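Local coordinates for protein cellulase (Bacillus sp. BG-CS10, PDB 5E09) that hydrolyses internal beta-1,4-glucosidic bonds of cellulose as a family 5 glycosidase, and probably holds its substrate with help from a family 46 carbohydrate-binding module, at residues V42-I47 against A91-L96; D202-L207 against N258-N263; T252-H257 against N301-T306; T436-E441 against P450-G455; N446-A451 against E494-D499. All blocks are in the same frame, centred on the assembly; numbering follows the deposited sequence.

Overall arrangement
Along the chain, interaction 1 comes first, then interactions 2 and 3 with alternating segments, then interactions 4 and 5. The first three lie in the catalytic (beta/alpha)8 barrel and join helices on its outside. Interactions 2 and 3 share helix 243-261, and their centres are about 11 Å apart. Interaction 1 sits on helices 44-52 and 78-93, with its centre about 29 Å from that of interaction 3. Interactions 4 and 5 belong to the C-terminal carbohydrate-binding domain. They share strand 447-452, Pro450 and Ala451, and their centres are about 10 Å apart. The centres of interactions 2 and 4 are about 52 Å apart, so the set samples two separate modules of one enzyme.

Interaction 1. Residues V42-I47 against A91-L96; sequences VTRELI and ALEEDL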
# COMPACT_ATOMS: atom_id res chain seq x y z
N VAL A 42 -1.41 13.76 -17.22
CA VAL A 42 -0.20 14.12 -16.49
C VAL A 42 0.21 15.55 -16.80
O VAL A 42 0.20 15.97 -17.96
CB VAL A 42 0.96 13.16 -16.81
CG1 VAL A 42 2.20 13.51 -16.00
CG2 VAL A 42 0.53 11.72 -16.57
N THR A 43 0.54 16.30 -15.76
CA THR A 43 1.02 17.67 -15.94
C THR A 43 2.50 17.75 -15.62
O THR A 43 3.03 16.90 -14.89
CB THR A 43 0.24 18.67 -15.05
OG1 THR A 43 0.54 18.44 -13.67
CG2 THR A 43 -1.26 18.53 -15.29
N ARG A 44 3.17 18.75 -16.17
CA ARG A 44 4.57 19.02 -15.83
C ARG A 44 4.73 19.24 -14.33
O ARG A 44 5.74 18.85 -13.72
CB ARG A 44 5.07 20.25 -16.60
CG ARG A 44 6.53 20.59 -16.40
CD ARG A 44 7.42 19.52 -17.01
NE ARG A 44 8.80 19.97 -17.14
CZ ARG A 44 9.72 19.83 -16.19
NH1 ARG A 44 9.40 19.26 -15.04
NH2 ARG A 44 10.96 20.27 -16.39
N GLU A 45 3.72 19.86 -13.73
CA GLU A 45 3.77 20.21 -12.32
C GLU A 45 3.66 18.98 -11.43
O GLU A 45 4.19 18.98 -10.32
CB GLU A 45 2.66 21.22 -11.98
CG GLU A 45 2.80 22.58 -12.66
CD GLU A 45 2.21 22.62 -14.06
OE1 GLU A 45 1.73 21.57 -14.56
OE2 GLU A 45 2.24 23.70 -14.68
N LEU A 46 2.98 17.95 -11.92
CA LEU A 46 2.92 16.68 -11.19
C LEU A 46 4.31 16.09 -11.02
O LEU A 46 4.75 15.78 -9.91
CB LEU A 46 2.01 15.69 -11.91
CG LEU A 46 1.77 14.38 -11.17
CD1 LEU A 46 1.20 14.67 -9.80
CD2 LEU A 46 0.83 13.46 -11.95
N ILE A 47 5.01 15.95 -12.15
CA ILE A 47 6.37 15.43 -12.17
C ILE A 47 7.30 16.28 -11.32
O ILE A 47 8.07 15.76 -10.49
CB ILE A 47 6.91 15.36 -13.61
CG1 ILE A 47 5.90 14.67 -14.53
CG2 ILE A 47 8.25 14.66 -13.66
CD1 ILE A 47 5.54 13.25 -14.11
N ALA A 91 10.25 13.82 -16.79
CA ALA A 91 10.85 13.19 -15.62
C ALA A 91 12.37 13.12 -15.74
O ALA A 91 13.08 13.30 -14.75
CB ALA A 91 10.26 11.80 -15.42
N LEU A 92 12.88 12.87 -16.94
CA LEU A 92 14.32 12.89 -17.16
C LEU A 92 14.88 14.30 -16.95
O LEU A 92 15.96 14.46 -16.38
CB LEU A 92 14.67 12.36 -18.55
CG LEU A 92 14.45 10.86 -18.75
CD1 LEU A 92 14.61 10.45 -20.20
CD2 LEU A 92 15.39 10.05 -17.85
N GLU A 93 14.13 15.31 -17.38
CA GLU A 93 14.50 16.72 -17.18
C GLU A 93 14.63 17.08 -15.70
O GLU A 93 15.48 17.89 -15.33
CB GLU A 93 13.47 17.64 -17.83
CG GLU A 93 13.45 17.62 -19.34
CD GLU A 93 12.27 18.38 -19.91
OE1 GLU A 93 11.81 19.34 -19.24
OE2 GLU A 93 11.79 18.02 -21.00
N GLU A 94 13.78 16.50 -14.86
CA GLU A 94 13.84 16.72 -13.42
C GLU A 94 14.95 15.90 -12.77
O GLU A 94 15.04 15.84 -11.55
CB GLU A 94 12.50 16.38 -12.76
CG GLU A 94 11.35 17.27 -13.20
CD GLU A 94 11.52 18.71 -12.74
OE1 GLU A 94 12.24 18.93 -11.74
OE2 GLU A 94 10.93 19.61 -13.38
N ASP A 95 15.77 15.27 -13.61
CA ASP A 95 16.89 14.42 -13.18
C ASP A 95 16.40 13.18 -12.43
O ASP A 95 17.13 12.60 -11.63
CB ASP A 95 17.87 15.22 -12.32
CG ASP A 95 18.67 16.23 -13.12
OD1 ASP A 95 18.67 16.13 -14.37
OD2 ASP A 95 19.29 17.13 -12.51
N LEU A 96 15.17 12.76 -12.70
CA LEU A 96 14.65 11.53 -12.13
C LEU A 96 15.11 10.31 -12.92
O LEU A 96 15.34 10.41 -14.13
CB LEU A 96 13.12 11.56 -12.08
CG LEU A 96 12.44 12.62 -11.21
CD1 LEU A 96 10.93 12.63 -11.48
CD2 LEU A 96 12.73 12.35 -9.75
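Arg44 reaches from the first turn of helix 44-52 toward Glu93 and Glu94 at the end of helix 78-93. With CG anti to the backbone N (chi1 -177°) and a bend at chi2, the chain sends its guanidinium over to the end of the other helix. Trp90 of helix 78-93 touches the side chain on its way. NE lies 3.7 Å from Glu93 OE1. At the tip, Arg44 NH2 forms a salt bridge with Glu93 OE1 at 3.1 Å, and its hydrogen bond is weak and bent (120°). Glu94 brings its carboxylate to the guanidinium edge on the NH1 side, but that pair is modelled too close, so its exact placing is doubtful. Beneath the charges, Ile47 CG2 rests 3.6 Å from Ala91 CA and 4.0 Å from Leu96 CD1. Ile58 of strand 57-60 touches all three residues from the barrel side. Asp95, with positive phi, is the C-prime residue of a Schellman motif, which turns the chain so that Leu96 packs inward. Two neighbouring helices of the (beta/alpha)8 barrel meet here. Two carboxylates share one guanidinium, and Lys48 beside Glu94 probably offsets part of the remaining negative charge.

Interaction 2. Residues D202-L207 against N258-N263; sequences DLLNRL and NTFTAN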
# COMPACT_ATOMS: atom_id res chain seq x y z
N ASP A 202 11.50 -20.20 -4.26
CA ASP A 202 11.61 -20.86 -5.56
C ASP A 202 11.52 -19.86 -6.72
O ASP A 202 12.29 -19.94 -7.69
CB ASP A 202 10.54 -21.93 -5.73
CG ASP A 202 10.66 -22.67 -7.05
OD1 ASP A 202 11.70 -23.34 -7.27
OD2 ASP A 202 9.72 -22.59 -7.87
N LEU A 203 10.59 -18.91 -6.61
CA LEU A 203 10.47 -17.86 -7.60
C LEU A 203 11.74 -17.01 -7.65
O LEU A 203 12.27 -16.69 -8.73
CB LEU A 203 9.25 -16.99 -7.29
CG LEU A 203 7.95 -17.78 -7.08
CD1 LEU A 203 6.79 -16.86 -6.76
CD2 LEU A 203 7.62 -18.63 -8.30
N LEU A 204 12.25 -16.65 -6.47
CA LEU A 204 13.50 -15.91 -6.37
C LEU A 204 14.62 -16.65 -7.09
O LEU A 204 15.35 -16.07 -7.90
CB LEU A 204 13.88 -15.66 -4.91
CG LEU A 204 12.91 -14.79 -4.10
CD1 LEU A 204 13.38 -14.68 -2.66
CD2 LEU A 204 12.74 -13.41 -4.74
N ASN A 205 14.73 -17.95 -6.80
CA ASN A 205 15.76 -18.79 -7.41
C ASN A 205 15.66 -18.83 -8.92
O ASN A 205 16.68 -18.77 -9.61
CB ASN A 205 15.68 -20.21 -6.86
CG ASN A 205 16.19 -20.31 -5.44
OD1 ASN A 205 17.03 -19.52 -5.02
ND2 ASN A 205 15.67 -21.28 -4.70
N ARG A 206 14.45 -18.92 -9.45
CA ARG A 206 14.27 -19.03 -10.89
C ARG A 206 14.59 -17.72 -11.60
O ARG A 206 15.17 -17.72 -12.70
CB ARG A 206 12.85 -19.49 -11.21
CG ARG A 206 12.58 -20.84 -10.61
CD ARG A 206 11.30 -21.44 -11.12
NE ARG A 206 11.55 -22.52 -12.06
CZ ARG A 206 11.40 -23.81 -11.76
NH1 ARG A 206 11.00 -24.17 -10.55
NH2 ARG A 206 11.65 -24.73 -12.68
N LEU A 207 14.22 -16.59 -10.99
CA LEU A 207 14.65 -15.31 -11.54
C LEU A 207 16.18 -15.24 -11.53
O LEU A 207 16.80 -14.80 -12.50
CB LEU A 207 14.05 -14.15 -10.74
CG LEU A 207 14.61 -12.78 -11.12
CD1 LEU A 207 14.38 -12.49 -12.58
CD2 LEU A 207 13.99 -11.70 -10.25
N ASN A 258 19.38 -12.34 0.65
CA ASN A 258 20.28 -13.48 0.48
C ASN A 258 20.39 -13.92 -0.98
O ASN A 258 21.48 -14.22 -1.46
CB ASN A 258 19.83 -14.66 1.33
CG ASN A 258 19.79 -14.34 2.80
OD1 ASN A 258 20.50 -13.45 3.28
ND2 ASN A 258 18.94 -15.05 3.54
N THR A 259 19.26 -13.95 -1.68
CA THR A 259 19.28 -14.45 -3.04
C THR A 259 19.91 -13.47 -4.03
O THR A 259 20.70 -13.88 -4.88
CB THR A 259 17.86 -14.79 -3.52
OG1 THR A 259 17.29 -15.77 -2.64
CG2 THR A 259 17.89 -15.35 -4.94
N PHE A 260 19.60 -12.18 -3.92
CA PHE A 260 20.05 -11.22 -4.92
C PHE A 260 21.09 -10.21 -4.42
O PHE A 260 22.22 -10.17 -4.92
CB PHE A 260 18.86 -10.46 -5.49
CG PHE A 260 17.90 -11.32 -6.25
CD1 PHE A 260 18.24 -11.83 -7.49
CD2 PHE A 260 16.64 -11.59 -5.74
CE1 PHE A 260 17.36 -12.62 -8.20
CE2 PHE A 260 15.75 -12.38 -6.45
CZ PHE A 260 16.11 -12.89 -7.68
N THR A 261 20.69 -9.38 -3.45
CA THR A 261 21.55 -8.30 -2.97
C THR A 261 22.90 -8.80 -2.43
O THR A 261 23.93 -8.18 -2.65
CB THR A 261 20.84 -7.48 -1.87
OG1 THR A 261 19.69 -6.83 -2.43
CG2 THR A 261 21.76 -6.42 -1.29
N ALA A 262 22.88 -9.94 -1.74
CA ALA A 262 24.10 -10.54 -1.20
C ALA A 262 25.09 -10.88 -2.32
O ALA A 262 26.30 -10.72 -2.17
CB ALA A 262 23.78 -11.77 -0.39
N ASN A 263 24.55 -11.35 -3.45
CA ASN A 263 25.35 -11.50 -4.66
C ASN A 263 25.30 -10.17 -5.41
O ASN A 263 24.81 -9.17 -4.88
CB ASN A 263 24.73 -12.55 -5.58
CG ASN A 263 24.56 -13.89 -4.90
OD1 ASN A 263 25.52 -14.45 -4.36
ND2 ASN A 263 23.34 -14.41 -4.89
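Between segments 202-207 and 258-263 the CA atoms come nearest at Leu204 and Thr259, 6.8 Å apart. Segment 202-207 is regular helix, whereas 258-261 widens into a pi-type turn. No hydrogen bond crosses between the segments. The Phe260 ring enters beside the backbone of the other helix, and its CZ comes 3.3 Å from Leu204 O. Leu204 CD2 meets the ring edge in its plane, 3.6 Å from Phe260 CE2. Leu207 crosses the ring at about a right angle, with its CD2 3.5 Å from Phe260 CZ. Leu207 CG is anti to the backbone N (chi1 172°), which leads CD2 to the CZ end of the ring. These are two outer helices of the (beta/alpha)8 barrel, and Val267 of strand 267-272 also touches Phe260. With alanine at Phe260 the ring is gone, which is likely to open a gap between the helices and leave both leucines without their aromatic partner. Thr259 CG2 sits over the centre of the Phe260 ring, on one face, and also reaches Leu204 CB at 4.0 Å. Thr259 OG1 is bonded to Arg255 O and to Gln201 NE2. Gln201 also bonds to Asn205 OD1, whose contact with Thr259 CG2 is looser at 4.3 Å.

Interaction 3. Residues T252-H257 against N301-T306; sequences TFNRVH and NERDVT
Arg303 lies across helix 243-261 and turns the edge of its guanidinium to the amide of Asn254. This joins two outer helices of the (beta/alpha)8 barrel, where helix 286-302 ends in a Schellman motif with Asp304 as the C-prime residue. Arg303 grips Asn254 side-on. Arg303 NE and NH2 both bond to Asn254 OD1, each at 3.0 Å and moderately bent, near 150°. OD1 is in the guanidinium plane, but both donors reach it from the same face of the amide, whose plane is turned 37° from the guanidinium. The chain of Arg303 is extended from CG to NE, which carries its CD past the helix backbone, 3.4 Å from Phe253 O. Arg303 NH1 is hydrogen-bonded to His299 O, in the last turn of helix 286-302. A leucine in place of Arg303 would probably leave Asn254 OD1 without both donors and its amide freer to turn. The imidazole of His257 crosses Arg303 at about a right angle, with the ring plane 82° from the guanidinium. The CB-CG part of Arg303 packs beside it, with Arg303 CB 3.9 Å from His257 ND1. Deeper in, Phe253 meets Tyr225 edge-to-face and touches Leu269 of the barrel. Next to it lies Val305, whose CG2 is 4.4 Å from Phe253 CD1.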
# COMPACT_ATOMS: atom_id res chain seq x y z
N THR A 252 10.62 -12.13 4.53
CA THR A 252 10.52 -11.82 3.11
C THR A 252 11.80 -11.17 2.59
O THR A 252 12.44 -11.67 1.65
CB THR A 252 9.34 -10.88 2.80
OG1 THR A 252 8.11 -11.51 3.18
CG2 THR A 252 9.30 -10.55 1.32
N PHE A 253 12.20 -10.08 3.23
CA PHE A 253 13.32 -9.35 2.66
C PHE A 253 14.67 -9.93 3.07
O PHE A 253 15.68 -9.64 2.44
CB PHE A 253 13.17 -7.87 2.99
CG PHE A 253 12.04 -7.23 2.23
CD1 PHE A 253 12.18 -6.95 0.88
CD2 PHE A 253 10.82 -6.98 2.84
CE1 PHE A 253 11.14 -6.39 0.15
CE2 PHE A 253 9.77 -6.42 2.12
CZ PHE A 253 9.94 -6.12 0.77
N ASN A 254 14.68 -10.79 4.07
CA ASN A 254 15.87 -11.59 4.33
C ASN A 254 16.16 -12.50 3.15
O ASN A 254 17.29 -12.54 2.67
CB ASN A 254 15.73 -12.44 5.60
CG ASN A 254 16.16 -11.69 6.85
OD1 ASN A 254 16.77 -10.62 6.77
ND2 ASN A 254 15.84 -12.25 8.01
N ARG A 255 15.16 -13.22 2.66
CA ARG A 255 15.47 -14.11 1.55
C ARG A 255 15.68 -13.32 0.25
O ARG A 255 16.48 -13.74 -0.60
CB ARG A 255 14.41 -15.20 1.38
CG ARG A 255 13.01 -14.73 1.14
CD ARG A 255 12.10 -15.91 0.89
NE ARG A 255 10.71 -15.48 0.76
CZ ARG A 255 9.88 -15.35 1.78
NH1 ARG A 255 10.28 -15.64 3.01
NH2 ARG A 255 8.64 -14.93 1.57
N VAL A 256 15.00 -12.18 0.10
CA VAL A 256 15.30 -11.34 -1.06
C VAL A 256 16.77 -10.89 -1.02
O VAL A 256 17.47 -10.89 -2.04
CB VAL A 256 14.39 -10.09 -1.14
CG1 VAL A 256 14.91 -9.11 -2.18
CG2 VAL A 256 12.96 -10.50 -1.44
N HIS A 257 17.24 -10.51 0.16
CA HIS A 257 18.61 -10.05 0.32
C HIS A 257 19.62 -11.17 0.06
O HIS A 257 20.61 -10.98 -0.65
CB HIS A 257 18.81 -9.47 1.72
CG HIS A 257 20.21 -9.03 1.99
ND1 HIS A 257 20.68 -7.78 1.65
CD2 HIS A 257 21.25 -9.67 2.58
CE1 HIS A 257 21.95 -7.67 2.01
NE2 HIS A 257 22.32 -8.81 2.57
N ASN A 301 15.91 -0.41 4.06
CA ASN A 301 17.17 0.33 4.11
C ASN A 301 18.31 -0.53 4.62
O ASN A 301 19.39 -0.53 4.04
CB ASN A 301 17.02 1.58 4.98
CG ASN A 301 16.16 2.64 4.32
OD1 ASN A 301 16.01 2.66 3.10
ND2 ASN A 301 15.59 3.53 5.13
N GLU A 302 18.07 -1.27 5.70
CA GLU A 302 19.09 -2.19 6.22
C GLU A 302 19.50 -3.22 5.17
O GLU A 302 20.62 -3.75 5.21
CB GLU A 302 18.60 -2.90 7.48
CG GLU A 302 18.98 -2.21 8.79
CD GLU A 302 18.62 -3.04 10.02
OE1 GLU A 302 18.04 -4.14 9.86
OE2 GLU A 302 18.91 -2.59 11.15
N ARG A 303 18.61 -3.51 4.22
CA ARG A 303 18.95 -4.50 3.19
C ARG A 303 19.18 -3.92 1.79
O ARG A 303 19.14 -4.66 0.80
CB ARG A 303 17.86 -5.57 3.13
CG ARG A 303 17.86 -6.50 4.33
CD ARG A 303 16.49 -7.11 4.56
NE ARG A 303 16.43 -7.84 5.82
CZ ARG A 303 16.22 -7.27 7.00
NH1 ARG A 303 16.06 -5.96 7.10
NH2 ARG A 303 16.17 -8.02 8.10
N ASP A 304 19.43 -2.61 1.71
CA ASP A 304 19.71 -1.93 0.44
C ASP A 304 18.68 -2.19 -0.66
O ASP A 304 19.03 -2.29 -1.84
CB ASP A 304 21.09 -2.32 -0.09
CG ASP A 304 22.22 -1.91 0.84
OD1 ASP A 304 22.05 -0.91 1.58
OD2 ASP A 304 23.26 -2.59 0.84
N VAL A 305 17.41 -2.28 -0.28
CA VAL A 305 16.35 -2.42 -1.26
C VAL A 305 15.80 -1.05 -1.64
O VAL A 305 15.22 -0.36 -0.81
CB VAL A 305 15.19 -3.29 -0.74
CG1 VAL A 305 14.08 -3.37 -1.79
CG2 VAL A 305 15.69 -4.68 -0.38
N THR A 306 16.00 -0.67 -2.90
CA THR A 306 15.39 0.55 -3.41
C THR A 306 13.89 0.32 -3.54
O THR A 306 13.47 -0.68 -4.13
CB THR A 306 16.00 0.96 -4.76
OG1 THR A 306 17.29 1.55 -4.53
CG2 THR A 306 15.12 1.97 -5.47

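Interaction 4. Residues T436-E441 against P450-G455; sequences TLENTE and PAHFNG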
# COMPACT_ATOMS: atom_id res chain seq x y z
N THR A 436 -23.00 3.70 20.92
CA THR A 436 -24.38 3.22 21.00
C THR A 436 -24.97 2.95 19.61
O THR A 436 -24.78 3.74 18.69
CB THR A 436 -25.27 4.24 21.75
OG1 THR A 436 -24.78 4.41 23.09
CG2 THR A 436 -26.72 3.79 21.82
N LEU A 437 -25.68 1.83 19.48
CA LEU A 437 -26.36 1.51 18.23
C LEU A 437 -27.87 1.49 18.43
O LEU A 437 -28.35 1.38 19.56
CB LEU A 437 -25.88 0.16 17.70
CG LEU A 437 -24.37 0.05 17.54
CD1 LEU A 437 -23.99 -1.38 17.21
CD2 LEU A 437 -23.89 1.00 16.46
N GLU A 438 -28.61 1.58 17.33
CA GLU A 438 -30.07 1.61 17.38
C GLU A 438 -30.72 0.50 16.57
O GLU A 438 -30.12 -0.06 15.66
CB GLU A 438 -30.58 2.96 16.89
CG GLU A 438 -30.12 4.14 17.74
CD GLU A 438 -30.66 5.46 17.23
OE1 GLU A 438 -31.45 5.45 16.26
OE2 GLU A 438 -30.30 6.51 17.80
N ASN A 439 -31.97 0.18 16.91
CA ASN A 439 -32.78 -0.72 16.10
C ASN A 439 -32.97 -0.17 14.70
O ASN A 439 -33.01 1.05 14.50
CB ASN A 439 -34.14 -0.96 16.75
CG ASN A 439 -34.03 -1.54 18.14
OD1 ASN A 439 -33.05 -2.21 18.46
ND2 ASN A 439 -35.03 -1.29 18.97
N THR A 440 -33.11 -1.06 13.73
CA THR A 440 -33.37 -0.61 12.37
C THR A 440 -34.01 -1.72 11.57
O THR A 440 -34.02 -2.87 11.98
CB THR A 440 -32.07 -0.13 11.67
OG1 THR A 440 -32.40 0.44 10.39
CG2 THR A 440 -31.12 -1.28 11.47
N GLU A 441 -34.57 -1.35 10.42
CA GLU A 441 -35.21 -2.28 9.50
C GLU A 441 -34.71 -1.94 8.12
O GLU A 441 -34.51 -0.77 7.81
CB GLU A 441 -36.74 -2.16 9.56
CG GLU A 441 -37.37 -2.60 10.88
CD GLU A 441 -38.87 -2.39 10.91
OE1 GLU A 441 -39.41 -1.73 9.98
OE2 GLU A 441 -39.52 -2.90 11.85
N PRO A 450 -28.02 2.76 12.52
CA PRO A 450 -27.79 4.08 13.10
C PRO A 450 -26.82 3.98 14.28
O PRO A 450 -26.99 3.12 15.14
CB PRO A 450 -29.18 4.53 13.55
CG PRO A 450 -30.12 3.76 12.67
CD PRO A 450 -29.46 2.42 12.45
N ALA A 451 -25.81 4.83 14.29
CA ALA A 451 -24.73 4.69 15.25
C ALA A 451 -24.41 5.99 15.96
O ALA A 451 -24.30 7.04 15.34
CB ALA A 451 -23.49 4.16 14.56
N HIS A 452 -24.27 5.91 17.28
CA HIS A 452 -23.74 7.01 18.06
C HIS A 452 -22.31 6.65 18.43
O HIS A 452 -22.07 5.94 19.41
CB HIS A 452 -24.58 7.27 19.31
CG HIS A 452 -26.00 7.64 19.01
ND1 HIS A 452 -26.36 8.89 18.52
CD2 HIS A 452 -27.15 6.94 19.12
CE1 HIS A 452 -27.67 8.93 18.35
NE2 HIS A 452 -28.18 7.76 18.71
N PHE A 453 -21.36 7.12 17.63
CA PHE A 453 -19.97 6.74 17.78
C PHE A 453 -19.35 7.35 19.04
O PHE A 453 -18.43 6.77 19.63
CB PHE A 453 -19.16 7.15 16.54
CG PHE A 453 -19.51 6.36 15.30
CD1 PHE A 453 -19.11 5.04 15.17
CD2 PHE A 453 -20.23 6.95 14.28
CE1 PHE A 453 -19.43 4.31 14.04
CE2 PHE A 453 -20.56 6.22 13.14
CZ PHE A 453 -20.16 4.91 13.02
N ASN A 454 -19.86 8.51 19.44
CA ASN A 454 -19.44 9.15 20.68
C ASN A 454 -17.93 9.31 20.81
O ASN A 454 -17.36 8.99 21.86
CB ASN A 454 -19.99 8.37 21.88
CG ASN A 454 -21.50 8.42 21.95
OD1 ASN A 454 -22.12 9.36 21.45
ND2 ASN A 454 -22.11 7.42 22.58
N GLY A 455 -17.28 9.78 19.75
CA GLY A 455 -15.85 10.02 19.78
C GLY A 455 -14.99 8.77 19.63
O GLY A 455 -13.77 8.85 19.67
O HOH W 1 -25.19 7.64 22.99
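Thr436 and His452 form an antiparallel hydrogen-bonded pair at the open end of hairpin 436-443/447-452. The backbone part is tight. His452 N bonds to Thr436 O at 2.6 Å, nearly in line with the C=O, and Thr436 N returns a bond to His452 O at 2.9 Å. Further along, Glu438 N bonds to Pro450 O. The non-hydrogen-bonded pair Leu437 and Ala451 points into the domain, and Leu437 CD2 rests 3.7 Å from Ala451 CB. Val522 and Tyr524 of strand 521-529 touch Leu437 on this buried side, while the Phe453 ring takes Ala451 CB over one face. Thr440 CB packs here too, 3.7 Å from Pro450 CD.

The other face is more exposed and its side chains are spread more widely, but one short polar bond holds it. Glu438, extended beyond CG, carries OE2 across to His452 NE2 at 2.6 Å. The carboxylate is met on its anti side, and its plane is turned 49° from the imidazole. The Pro450 ring lies beside the Glu438 chain, its CB 3.7 Å from Glu438 OE1. The open end is looser: a water accepts from Asn454 ND2 and bonds weakly to Thr436 OG1. Asn454 ND2 also bonds to Glu434 O. The histidine bond fixes a proton on NE2, and the nearby carboxylate would probably also make a positive charge on His452 easier to hold, though the charge itself is not settled.

Interaction 5. Residues N446-A451 against E494-D499; sequences NFAIPA and EIVITD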
# COMPACT_ATOMS: atom_id res chain seq x y z
N ASN A 446 -29.52 -2.19 1.18
CA ASN A 446 -29.52 -0.83 1.70
C ASN A 446 -29.53 -0.78 3.23
O ASN A 446 -30.28 -0.01 3.84
CB ASN A 446 -30.73 -0.06 1.15
CG ASN A 446 -30.60 1.43 1.32
OD1 ASN A 446 -29.49 1.97 1.33
ND2 ASN A 446 -31.73 2.11 1.47
N PHE A 447 -28.69 -1.60 3.86
CA PHE A 447 -28.74 -1.74 5.30
C PHE A 447 -27.67 -0.92 6.04
O PHE A 447 -26.47 -1.04 5.77
CB PHE A 447 -28.62 -3.22 5.69
CG PHE A 447 -29.02 -3.49 7.11
CD1 PHE A 447 -30.34 -3.72 7.43
CD2 PHE A 447 -28.07 -3.50 8.13
CE1 PHE A 447 -30.72 -3.96 8.75
CE2 PHE A 447 -28.44 -3.74 9.43
CZ PHE A 447 -29.77 -3.98 9.75
N ALA A 448 -28.13 -0.10 6.97
CA ALA A 448 -27.23 0.67 7.81
C ALA A 448 -27.78 0.78 9.23
O ALA A 448 -28.93 1.16 9.44
CB ALA A 448 -26.99 2.05 7.22
N ILE A 449 -26.94 0.45 10.20
CA ILE A 449 -27.25 0.62 11.62
C ILE A 449 -26.98 2.04 12.07
O ILE A 449 -25.84 2.50 12.01
CB ILE A 449 -26.42 -0.33 12.48
CG1 ILE A 449 -26.57 -1.77 11.97
CG2 ILE A 449 -26.80 -0.19 13.95
CD1 ILE A 449 -25.48 -2.71 12.44
N PRO A 450 -28.02 2.76 12.52
CA PRO A 450 -27.79 4.08 13.10
C PRO A 450 -26.82 3.98 14.28
O PRO A 450 -26.99 3.12 15.14
CB PRO A 450 -29.18 4.53 13.55
CG PRO A 450 -30.12 3.76 12.67
CD PRO A 450 -29.46 2.42 12.45
N ALA A 451 -25.81 4.83 14.29
CA ALA A 451 -24.73 4.69 15.25
C ALA A 451 -24.41 5.99 15.96
O ALA A 451 -24.30 7.04 15.34
CB ALA A 451 -23.49 4.16 14.56
N GLU A 494 -23.55 6.28 10.97
CA GLU A 494 -24.10 4.95 10.73
C GLU A 494 -23.03 3.92 10.42
O GLU A 494 -21.91 4.28 10.07
CB GLU A 494 -25.13 4.99 9.59
CG GLU A 494 -24.53 5.41 8.25
CD GLU A 494 -25.56 5.55 7.15
OE1 GLU A 494 -26.78 5.54 7.45
OE2 GLU A 494 -25.15 5.66 5.97
N ILE A 495 -23.37 2.64 10.56
CA ILE A 495 -22.51 1.57 10.09
C ILE A 495 -23.23 0.78 9.01
O ILE A 495 -24.25 0.15 9.27
CB ILE A 495 -22.09 0.61 11.23
CG1 ILE A 495 -21.32 1.36 12.31
CG2 ILE A 495 -21.25 -0.52 10.67
CD1 ILE A 495 -20.99 0.50 13.52
N VAL A 496 -22.70 0.82 7.80
CA VAL A 496 -23.29 0.10 6.68
C VAL A 496 -22.93 -1.38 6.72
O VAL A 496 -21.78 -1.72 6.97
CB VAL A 496 -22.83 0.70 5.32
CG1 VAL A 496 -23.35 -0.13 4.16
CG2 VAL A 496 -23.28 2.15 5.20
N ILE A 497 -23.91 -2.25 6.51
CA ILE A 497 -23.63 -3.66 6.28
C ILE A 497 -23.92 -3.97 4.81
O ILE A 497 -25.05 -3.79 4.34
CB ILE A 497 -24.47 -4.57 7.20
CG1 ILE A 497 -24.38 -4.10 8.65
CG2 ILE A 497 -24.00 -6.01 7.09
CD1 ILE A 497 -23.00 -4.30 9.27
N THR A 498 -22.90 -4.43 4.10
CA THR A 498 -22.94 -4.50 2.63
C THR A 498 -23.73 -5.69 2.07
O THR A 498 -24.01 -6.66 2.77
CB THR A 498 -21.52 -4.57 2.05
OG1 THR A 498 -20.88 -5.77 2.48
CG2 THR A 498 -20.71 -3.37 2.49
N ASP A 499 -24.08 -5.58 0.79
CA ASP A 499 -24.76 -6.65 0.07
C ASP A 499 -23.85 -7.87 -0.00
O ASP A 499 -24.31 -9.00 0.04
CB ASP A 499 -25.17 -6.18 -1.34
CG ASP A 499 -26.42 -6.89 -1.87
OD1 ASP A 499 -27.25 -7.35 -1.06
OD2 ASP A 499 -26.57 -6.97 -3.11
O HOH W 2 -26.52 -3.18 2.34
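The Phe447 ring meets Ile497 at its edge, where Ile497 CG1 lies near the ring plane, 3.8 Å from Phe447 CD2. Both side chains leave their strands in the same direction, flank to flank. Thr440 and Leu526 also touch the phenylalanine. Its CG is anti to the backbone N (chi1 -165°), which sets the ring alongside the isoleucine. Ile449 is on the same buried face and sends CD1 to 4.2 Å from Ile497 CG1. Ile495 follows, with its CG1 4.2 Å from Ala451 CB. The opposite face carries Ala448, Val496 and Glu494. The Glu494 chain extends beyond CG and lays OE1 3.5 Å from Ala448 CB; Lys492 is a long, weak ion partner of its carboxylate. Ile449 and Ile495 exchange two backbone bonds, N to O in each direction, both 2.9 Å. Ile497 N bonds to Phe447 O, but the return path is bridged by a water, which accepts from Phe447 N and donates to Ile497 O at 2.6 Å. The pairing thus opens toward Thr498, the N-cap of helix 499-502. Strand 447-452 runs antiparallel to both neighbours in the sheet of the carbohydrate-binding domain, 436-443 on one side and 494-497 on the other, with 486-489 beyond the latter.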